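Local coordinates for protein DnaB intein (Synechocystis sp., PDB 1MI8) that probably excises itself from the replicative DNA helicase precursor by protein splicing, joining the flanking chains, with asparagine side-chain cyclization among its steps, at residues Ala34-Glu37 with Gln38-Lys41; Phe51-Gly54 with Lys55-Val58; Trp83-Leu86 with Asp87-Ser90. The protein carries 4 engineered substitutions. All coordinates share one frame; numbering follows the deposited sequence.

Interaction 1: Ala34-Glu37 with Gln38-Lys41; sequences AINE and QTMK
A G1 beta bulge closes the hairpin that joins strand 31-36 to strand 41-63: Met40 and Lys41 both face Asn36 across the turn. The backbone of Asn36 works in both directions. Its N gives a fairly straight bond to Lys41 O at 2.8 Å, while its O takes the N-H of Met40, a short and bent bond of 2.5 Å. Met40 stands at the first bulge position with positive backbone angles (phi 63°), the place where such bulges usually carry glycine. Beside it, Thr39 makes an ST turn, its OG1 accepting from Lys41 N at 3.2 Å. The torsion behind this is chi1 60°, which sets OG1 between the backbone N and the carbonyl carbon of Thr39. The side chain of Asn36 crosses that of Thr39 at about a right angle, with OG1 3.2 Å from Asn36 CG and 3.3 Å from Asn36 CB. If an alanine stood at Asn36, the Thr39 hydroxyl would probably lose the amide lying across it, and a gap would open beside the ST turn. Met40 folds back along its bent chain until SD is 3.1 Å from Glu37 O. The carboxylate of Glu37 leaves the turn for the indole of Trp83, and Ile120 covers Ile35 and Met40. The turn is thus held chiefly by backbone bonds, with one hydroxyl bracing the bulge and the thioether folded against a turn carbonyl.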
ATOM      1  N   ALA A  34     -15.734 -19.109  -7.881  1.00 30.34           N
ATOM      2  CA  ALA A  34     -16.243 -17.884  -7.236  1.00 29.65           C
ATOM      3  C   ALA A  34     -16.566 -18.180  -5.788  1.00 28.75           C
ATOM      4  O   ALA A  34     -16.790 -19.324  -5.423  1.00 29.66           O
ATOM      5  CB  ALA A  34     -17.490 -17.378  -7.924  1.00 25.62           C
ATOM      6  N   ILE A  35     -16.555 -17.159  -4.954  1.00 27.49           N
ATOM      7  CA  ILE A  35     -16.906 -17.364  -3.566  1.00 27.08           C
ATOM      8  C   ILE A  35     -18.388 -16.950  -3.456  1.00 25.49           C
ATOM      9  O   ILE A  35     -18.824 -15.992  -4.111  1.00 23.94           O
ATOM     10  CB  ILE A  35     -16.048 -16.475  -2.569  1.00 26.97           C
ATOM     11  CG1 ILE A  35     -16.444 -16.811  -1.142  1.00 28.46           C
ATOM     12  CG2 ILE A  35     -16.269 -14.970  -2.805  1.00 26.95           C
ATOM     13  CD1 ILE A  35     -15.941 -15.878  -0.067  1.00 31.57           C
ATOM     14  N   ASN A  36     -19.157 -17.696  -2.663  1.00 25.58           N
ATOM     15  CA  ASN A  36     -20.567 -17.361  -2.424  1.00 27.47           C
ATOM     16  C   ASN A  36     -20.474 -16.572  -1.082  1.00 27.27           C
ATOM     17  O   ASN A  36     -20.210 -17.137  -0.027  1.00 29.16           O
ATOM     18  CB  ASN A  36     -21.369 -18.671  -2.324  1.00 27.62           C
ATOM     19  CG  ASN A  36     -22.823 -18.460  -1.845  1.00 30.67           C
ATOM     20  OD1 ASN A  36     -23.688 -19.319  -2.093  1.00 30.86           O
ATOM     21  ND2 ASN A  36     -23.080 -17.362  -1.142  1.00 25.83           N
ATOM     22  N   GLU A  37     -20.655 -15.262  -1.145  1.00 30.02           N
ATOM     23  CA  GLU A  37     -20.497 -14.416   0.040  1.00 33.92           C
ATOM     24  C   GLU A  37     -21.417 -14.695   1.202  1.00 35.90           C
ATOM     25  O   GLU A  37     -21.040 -14.489   2.351  1.00 38.47           O
ATOM     26  CB  GLU A  37     -20.643 -12.968  -0.334  1.00 34.79           C
ATOM     27  CG  GLU A  37     -19.625 -12.442  -1.300  1.00 36.89           C
ATOM     28  CD  GLU A  37     -19.554 -10.944  -1.147  1.00 38.87           C
ATOM     29  OE1 GLU A  37     -18.929 -10.521  -0.150  1.00 42.06           O
ATOM     30  OE2 GLU A  37     -20.153 -10.200  -1.959  1.00 39.59           O
ATOM     31  N   GLN A  38     -22.632 -15.145   0.919  1.00 36.18           N
ATOM     32  CA  GLN A  38     -23.532 -15.484   1.997  1.00 37.90           C
ATOM     33  C   GLN A  38     -23.008 -16.699   2.791  1.00 37.12           C
ATOM     34  O   GLN A  38     -23.013 -16.690   4.033  1.00 38.42           O
ATOM     35  CB  GLN A  38     -24.913 -15.781   1.422  1.00 39.87           C
ATOM     36  CG  GLN A  38     -25.628 -14.550   0.848  1.00 44.72           C
ATOM     37  CD  GLN A  38     -26.775 -14.936  -0.092  1.00 48.35           C
ATOM     38  OE1 GLN A  38     -27.264 -16.074  -0.047  1.00 50.68           O
ATOM     39  NE2 GLN A  38     -27.211 -13.993  -0.944  1.00 49.34           N
ATOM     40  N   THR A  39     -22.561 -17.737   2.079  1.00 35.41           N
ATOM     41  CA  THR A  39     -22.050 -18.941   2.719  1.00 34.03           C
ATOM     42  C   THR A  39     -20.542 -18.971   2.931  1.00 33.99           C
ATOM     43  O   THR A  39     -20.039 -19.781   3.689  1.00 34.77           O
ATOM     44  CB  THR A  39     -22.316 -20.209   1.906  1.00 35.07           C
ATOM     45  OG1 THR A  39     -21.681 -20.108   0.613  1.00 33.73           O
ATOM     46  CG2 THR A  39     -23.830 -20.456   1.726  1.00 35.76           C
ATOM     47  N   MET A  40     -19.824 -18.107   2.247  1.00 33.93           N
ATOM     48  CA  MET A  40     -18.370 -18.121   2.322  1.00 34.89           C
ATOM     49  C   MET A  40     -17.754 -19.428   1.799  1.00 34.36           C
ATOM     50  O   MET A  40     -16.631 -19.774   2.137  1.00 34.23           O
ATOM     51  CB  MET A  40     -17.882 -17.794   3.736  1.00 37.23           C
ATOM     52  CG  MET A  40     -18.413 -16.429   4.213  1.00 38.38           C
ATOM     53  SD  MET A  40     -18.082 -15.048   3.056  1.00 41.88           S
ATOM     54  CE  MET A  40     -16.264 -15.277   2.927  1.00 40.89           C
ATOM     55  N   LYS A  41     -18.488 -20.122   0.934  1.00 32.65           N
ATOM     56  CA  LYS A  41     -17.967 -21.344   0.316  1.00 34.30           C
ATOM     57  C   LYS A  41     -17.642 -21.092  -1.174  1.00 32.80           C
ATOM     58  O   LYS A  41     -18.260 -20.234  -1.814  1.00 33.49           O
ATOM     59  CB  LYS A  41     -18.986 -22.468   0.489  1.00 35.29           C
ATOM     60  CG  LYS A  41     -19.297 -22.627   1.974  1.00 38.50           C
ATOM     61  CD  LYS A  41     -19.999 -23.929   2.318  1.00 40.84           C
ATOM     62  CE  LYS A  41     -19.476 -24.472   3.636  1.00 41.43           C
ATOM     63  NZ  LYS A  41     -18.009 -24.644   3.540  1.00 43.54           N
TER

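Interaction 2: Phe51-Gly54 with Lys55-Val58; sequences FMTG and KKLV. Engineered in segment 51-54: Met52 (natural residue Cys).
Lys56 reaches back along its own strand to Thr53, and this is the one polar bond across the junction of 51-54 with 55-58. NZ of Lys56 donates to Thr53 O at 3.1 Å. The ammonium comes in from above the carbonyl plane, 51° out of it, and is therefore not lined up with a lone pair. Bends in the lysine chain at chi2 and chi4 make the return possible. The same nitrogen stands 3.9 Å from Thr53 OG1, across whose side chain the lysine lies at about a right angle; that hydroxyl has a weak bond to Val136 O.

The backbone contribution comes from Gly54. Its phi of 112° would press a side chain against the carbonyl O of Thr53 and into Lys55 N, so these angles call for glycine. Here the strand turns sharply: the directions of 51-54 and 55-58 differ by 80°. No apolar side-chain pair joins the two segments, and the chain of Lys55 leads away from Gly54.

All of this lies at the surface of the long strand 41-63, which pairs antiparallel with strand 120-140. Thr53 and Gly54 both bond through their backbones to Val136, consistent with a beta bulge at the bend, and Lys56 bonds to Glu134. The Lys56 side chain also rests on Val136 and touches Thr72 after strand 68-71, while Thr53 meets Ala3.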
ATOM      1  N   PHE A  51     -13.663  -9.647 -21.747  1.00 43.07           N
ATOM      2  CA  PHE A  51     -13.418  -8.476 -22.584  1.00 43.20           C
ATOM      3  C   PHE A  51     -12.288  -7.566 -22.075  1.00 43.24           C
ATOM      4  O   PHE A  51     -11.996  -7.548 -20.879  1.00 42.22           O
ATOM      5  CB  PHE A  51     -14.702  -7.674 -22.663  1.00 43.53           C
ATOM      6  CG  PHE A  51     -15.288  -7.377 -21.331  1.00 43.13           C
ATOM      7  CD1 PHE A  51     -14.968  -6.208 -20.653  1.00 43.62           C
ATOM      8  CD2 PHE A  51     -16.140  -8.289 -20.727  1.00 44.12           C
ATOM      9  CE1 PHE A  51     -15.486  -5.950 -19.378  1.00 44.48           C
ATOM     10  CE2 PHE A  51     -16.667  -8.046 -19.448  1.00 44.25           C
ATOM     11  CZ  PHE A  51     -16.339  -6.879 -18.773  1.00 43.91           C
ATOM     12  N   MET A  52     -11.634  -6.874 -22.994  1.00 42.36           N
ATOM     13  CA  MET A  52     -10.633  -5.876 -22.635  1.00 41.53           C
ATOM     14  C   MET A  52     -11.274  -4.513 -22.400  1.00 41.65           C
ATOM     15  O   MET A  52     -12.304  -4.322 -23.074  1.00 42.51           O
ATOM     16  CB  MET A  52      -9.558  -5.782 -23.720  1.00 41.16           C
ATOM     17  CG  MET A  52      -8.700  -4.530 -23.636  1.00 38.41           C
ATOM     18  SD  MET A  52      -8.531  -3.696 -25.225  1.00 46.08           S
ATOM     19  CE  MET A  52      -7.488  -4.856 -26.107  1.00 38.07           C
ATOM     20  N   THR A  53     -10.865  -3.722 -21.483  1.00 40.83           N
ATOM     21  CA  THR A  53     -11.558  -2.456 -21.299  1.00 41.92           C
ATOM     22  C   THR A  53     -10.658  -1.300 -21.693  1.00 42.75           C
ATOM     23  O   THR A  53     -10.973  -0.140 -21.420  1.00 43.42           O
ATOM     24  CB  THR A  53     -11.996  -2.241 -19.847  1.00 42.91           C
ATOM     25  OG1 THR A  53     -10.842  -2.287 -18.972  1.00 44.07           O
ATOM     26  CG2 THR A  53     -12.992  -3.306 -19.445  1.00 42.55           C
ATOM     27  N   GLY A  54      -9.547  -1.611 -22.348  1.00 42.67           N
ATOM     28  CA  GLY A  54      -8.633  -0.558 -22.741  1.00 43.44           C
ATOM     29  C   GLY A  54      -7.292  -0.573 -22.023  1.00 43.79           C
ATOM     30  O   GLY A  54      -6.902  -1.575 -21.423  1.00 44.32           O
ATOM     31  N   LYS A  55      -6.570   0.538 -22.093  1.00 43.29           N
ATOM     32  CA  LYS A  55      -5.279   0.612 -21.438  1.00 43.49           C
ATOM     33  C   LYS A  55      -5.415   1.382 -20.128  1.00 42.30           C
ATOM     34  O   LYS A  55      -5.941   2.479 -20.107  1.00 40.98           O
ATOM     35  CB  LYS A  55      -4.267   1.298 -22.353  1.00 45.66           C
ATOM     36  CG  LYS A  55      -4.170   0.664 -23.723  1.00 48.22           C
ATOM     37  CD  LYS A  55      -2.750   0.664 -24.226  1.00 49.21           C
ATOM     38  CE  LYS A  55      -2.690  -0.108 -25.542  1.00 50.20           C
ATOM     39  NZ  LYS A  55      -1.402  -0.791 -25.729  1.00 48.40           N
ATOM     40  N   LYS A  56      -4.947   0.812 -19.024  1.00 40.80           N
ATOM     41  CA  LYS A  56      -5.092   1.532 -17.767  1.00 38.94           C
ATOM     42  C   LYS A  56      -3.931   1.298 -16.871  1.00 34.90           C
ATOM     43  O   LYS A  56      -3.291   0.276 -16.923  1.00 33.76           O
ATOM     44  CB  LYS A  56      -6.353   1.111 -17.004  1.00 42.20           C
ATOM     45  CG  LYS A  56      -7.649   1.174 -17.792  1.00 46.98           C
ATOM     46  CD  LYS A  56      -8.038   2.588 -18.183  1.00 50.63           C
ATOM     47  CE  LYS A  56      -9.055   2.540 -19.338  1.00 52.98           C
ATOM     48  NZ  LYS A  56     -10.163   1.570 -19.012  1.00 54.55           N
ATOM     49  N   LEU A  57      -3.677   2.273 -16.023  1.00 33.99           N
ATOM     50  CA  LEU A  57      -2.605   2.194 -15.075  1.00 29.74           C
ATOM     51  C   LEU A  57      -2.914   1.009 -14.153  1.00 29.12           C
ATOM     52  O   LEU A  57      -4.044   0.857 -13.627  1.00 28.14           O
ATOM     53  CB  LEU A  57      -2.565   3.483 -14.302  1.00 31.33           C
ATOM     54  CG  LEU A  57      -1.495   3.553 -13.254  1.00 30.82           C
ATOM     55  CD1 LEU A  57      -0.128   3.254 -13.860  1.00 32.66           C
ATOM     56  CD2 LEU A  57      -1.555   4.948 -12.658  1.00 30.71           C
ATOM     57  N   VAL A  58      -1.892   0.217 -13.898  1.00 27.36           N
ATOM     58  CA  VAL A  58      -2.069  -0.963 -13.102  1.00 27.10           C
ATOM     59  C   VAL A  58      -1.165  -0.964 -11.856  1.00 27.23           C
ATOM     60  O   VAL A  58      -0.110  -0.312 -11.848  1.00 29.05           O
ATOM     61  CB  VAL A  58      -1.887  -2.111 -14.117  1.00 26.38           C
ATOM     62  CG1 VAL A  58      -0.601  -2.850 -13.975  1.00 21.08           C
ATOM     63  CG2 VAL A  58      -3.132  -2.898 -14.148  1.00 24.67           C
TER

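Interaction 3: Trp83-Leu86 with Asp87-Ser90; sequences WKRL and DELS
Arg85 and Asp87 face each other in a side-on salt bridge at the point where strand 82-85 ends and the chain enters a short 3-10 turn. The guanidinium presents its NE edge: NE donates to Asp87 OD2 at 2.8 Å, and NH2 donates to Asp87 OD1 at 2.6 Å. Both oxygens are met on their syn side and lie practically in the guanidinium plane. The two flat groups are nonetheless turned 24° against each other, so the pair is slightly twisted. What brings the carboxylate back over the strand end is the first torsion of Asp87 (chi1 69°), with CG lodged between its backbone N and carbonyl carbon; a bend at chi3 of Arg85 swings the guanidinium to meet it. With two bonds on two different atoms, the arginine head is fixed in rotation.

Glu88 approaches the same arginine differently. Its carboxylate plane is 53° from the guanidinium, and its charge makes no salt bridge with it. Instead OE1 takes the backbone N-H of Arg85 at 3.1 Å, met from above the carboxylate plane, and OE2 lies 3.5 Å from Arg85 CD. The backbones answer in return, Glu88 N donating to Arg85 O at 2.9 Å.

On the apolar side, Leu89 lays CD2 against Lys84 CB at 3.8 Å, while the ammonium of Lys84 runs off to Asp81. Leu86 and Leu89 both pack on Ile128 of strand 120-140, and Glu88 touches Lys92 of the second subunit. Leu89 N also donates to Leu86 O. That oxygen accepts a second bond from a water at 2.8 Å, and the same water donates to Leu89 O at 2.7 Å.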
ATOM      1  N   TRP A  83     -16.014  -5.932   0.268  1.00 28.01           N
ATOM      2  CA  TRP A  83     -15.253  -5.607  -0.920  1.00 26.42           C
ATOM      3  C   TRP A  83     -14.637  -4.208  -0.814  1.00 26.21           C
ATOM      4  O   TRP A  83     -15.284  -3.274  -0.348  1.00 24.13           O
ATOM      5  CB  TRP A  83     -16.141  -5.731  -2.139  1.00 27.60           C
ATOM      6  CG  TRP A  83     -16.570  -7.153  -2.437  1.00 26.92           C
ATOM      7  CD1 TRP A  83     -17.817  -7.719  -2.210  1.00 29.11           C
ATOM      8  CD2 TRP A  83     -15.814  -8.147  -3.147  1.00 29.45           C
ATOM      9  NE1 TRP A  83     -17.879  -8.981  -2.755  1.00 26.50           N
ATOM     10  CE2 TRP A  83     -16.670  -9.273  -3.339  1.00 27.88           C
ATOM     11  CE3 TRP A  83     -14.508  -8.195  -3.643  1.00 29.16           C
ATOM     12  CZ2 TRP A  83     -16.262 -10.418  -4.016  1.00 29.80           C
ATOM     13  CZ3 TRP A  83     -14.091  -9.355  -4.328  1.00 31.53           C
ATOM     14  CH2 TRP A  83     -14.969 -10.451  -4.506  1.00 29.75           C
ATOM     15  N   LYS A  84     -13.347  -4.090  -1.166  1.00 24.88           N
ATOM     16  CA  LYS A  84     -12.641  -2.783  -1.131  1.00 22.47           C
ATOM     17  C   LYS A  84     -11.801  -2.625  -2.417  1.00 22.03           C
ATOM     18  O   LYS A  84     -11.247  -3.604  -2.954  1.00 21.90           O
ATOM     19  CB  LYS A  84     -11.689  -2.693   0.089  1.00 24.34           C
ATOM     20  CG  LYS A  84     -12.349  -2.599   1.494  1.00 24.89           C
ATOM     21  CD  LYS A  84     -11.266  -2.219   2.530  1.00 29.18           C
ATOM     22  CE  LYS A  84     -11.868  -1.815   3.873  1.00 30.08           C
ATOM     23  NZ  LYS A  84     -12.828  -2.847   4.228  1.00 32.25           N
ATOM     24  N   ARG A  85     -11.719  -1.394  -2.909  1.00 22.07           N
ATOM     25  CA  ARG A  85     -10.962  -1.058  -4.106  1.00 21.62           C
ATOM     26  C   ARG A  85      -9.495  -1.214  -3.747  1.00 19.82           C
ATOM     27  O   ARG A  85      -9.080  -0.964  -2.586  1.00 19.82           O
ATOM     28  CB  ARG A  85     -11.193   0.435  -4.498  1.00 24.72           C
ATOM     29  CG  ARG A  85     -12.594   0.814  -5.053  1.00 28.81           C
ATOM     30  CD  ARG A  85     -12.835   2.364  -4.980  1.00 30.06           C
ATOM     31  NE  ARG A  85     -11.776   3.103  -5.648  1.00 30.03           N
ATOM     32  CZ  ARG A  85     -11.913   3.705  -6.825  1.00 33.99           C
ATOM     33  NH1 ARG A  85     -13.091   3.661  -7.449  1.00 31.54           N
ATOM     34  NH2 ARG A  85     -10.854   4.297  -7.400  1.00 32.60           N
ATOM     35  N   LEU A  86      -8.696  -1.615  -4.735  1.00 20.35           N
ATOM     36  CA  LEU A  86      -7.260  -1.761  -4.526  1.00 18.77           C
ATOM     37  C   LEU A  86      -6.708  -0.450  -3.842  1.00 20.15           C
ATOM     38  O   LEU A  86      -5.883  -0.503  -2.893  1.00 17.43           O
ATOM     39  CB  LEU A  86      -6.551  -1.999  -5.904  1.00 20.17           C
ATOM     40  CG  LEU A  86      -5.064  -2.389  -5.845  1.00 19.60           C
ATOM     41  CD1 LEU A  86      -4.640  -3.129  -7.094  1.00 18.69           C
ATOM     42  CD2 LEU A  86      -4.255  -1.152  -5.651  1.00 19.47           C
ATOM     43  N   ASP A  87      -7.192   0.701  -4.320  1.00 20.80           N
ATOM     44  CA  ASP A  87      -6.719   2.012  -3.810  1.00 23.54           C
ATOM     45  C   ASP A  87      -7.176   2.442  -2.441  1.00 22.94           C
ATOM     46  O   ASP A  87      -6.785   3.519  -1.965  1.00 24.05           O
ATOM     47  CB  ASP A  87      -6.978   3.165  -4.797  1.00 22.33           C
ATOM     48  CG  ASP A  87      -8.464   3.524  -4.975  1.00 25.63           C
ATOM     49  OD1 ASP A  87      -8.703   4.346  -5.898  1.00 25.96           O
ATOM     50  OD2 ASP A  87      -9.376   3.040  -4.242  1.00 24.52           O
ATOM     51  N   GLU A  88      -7.996   1.593  -1.849  1.00 22.21           N
ATOM     52  CA  GLU A  88      -8.501   1.763  -0.519  1.00 24.59           C
ATOM     53  C   GLU A  88      -7.846   0.757   0.470  1.00 25.17           C
ATOM     54  O   GLU A  88      -8.048   0.862   1.684  1.00 26.44           O
ATOM     55  CB  GLU A  88     -10.010   1.519  -0.539  1.00 28.23           C
ATOM     56  CG  GLU A  88     -10.784   2.641  -1.204  1.00 32.45           C
ATOM     57  CD  GLU A  88     -12.257   2.282  -1.330  1.00 35.97           C
ATOM     58  OE1 GLU A  88     -12.601   1.059  -1.198  1.00 37.10           O
ATOM     59  OE2 GLU A  88     -13.061   3.211  -1.574  1.00 36.73           O
ATOM     60  N   LEU A  89      -7.115  -0.237  -0.045  1.00 22.54           N
ATOM     61  CA  LEU A  89      -6.488  -1.236   0.811  1.00 23.00           C
ATOM     62  C   LEU A  89      -5.283  -0.664   1.512  1.00 22.31           C
ATOM     63  O   LEU A  89      -4.603   0.230   0.966  1.00 22.55           O
ATOM     64  CB  LEU A  89      -6.012  -2.440  -0.005  1.00 21.15           C
ATOM     65  CG  LEU A  89      -7.087  -3.177  -0.808  1.00 20.74           C
ATOM     66  CD1 LEU A  89      -6.444  -4.260  -1.735  1.00 19.36           C
ATOM     67  CD2 LEU A  89      -8.065  -3.789   0.184  1.00 20.51           C
ATOM     68  N   SER A  90      -5.016  -1.192   2.697  1.00 21.93           N
ATOM     69  CA  SER A  90      -3.842  -0.808   3.485  1.00 24.12           C
ATOM     70  C   SER A  90      -3.199  -2.096   3.953  1.00 24.10           C
ATOM     71  O   SER A  90      -3.776  -3.183   3.848  1.00 21.88           O
ATOM     72  CB  SER A  90      -4.236   0.073   4.698  1.00 25.96           C
ATOM     73  OG  SER A  90      -5.410  -0.445   5.313  1.00 24.41           O
TER
HETATM   74  O   HOH W   1      -4.110   1.114  -1.506  1.00 20.31           O

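All three contacts are local, yet they differ in burial and chemistry. Interaction 2 lies wholly at the surface; interactions 1 and 3 are partly buried, each with two buried residues. Interactions 1 and 2 share strand 41-63, one at the hairpin leading into it and the other at a bend farther along, with centres about 27 Å apart. Interaction 3 follows the separate pairing of 76-79 with 82-85. Backbone bonds dominate the first, a single lysine-to-carbonyl bond the second, and paired charges with a bridging water the third. Interactions 1 and 3 touch, Glu37 OE2 lying 2.7 Å from Trp83 NE1 in a probable hydrogen bond.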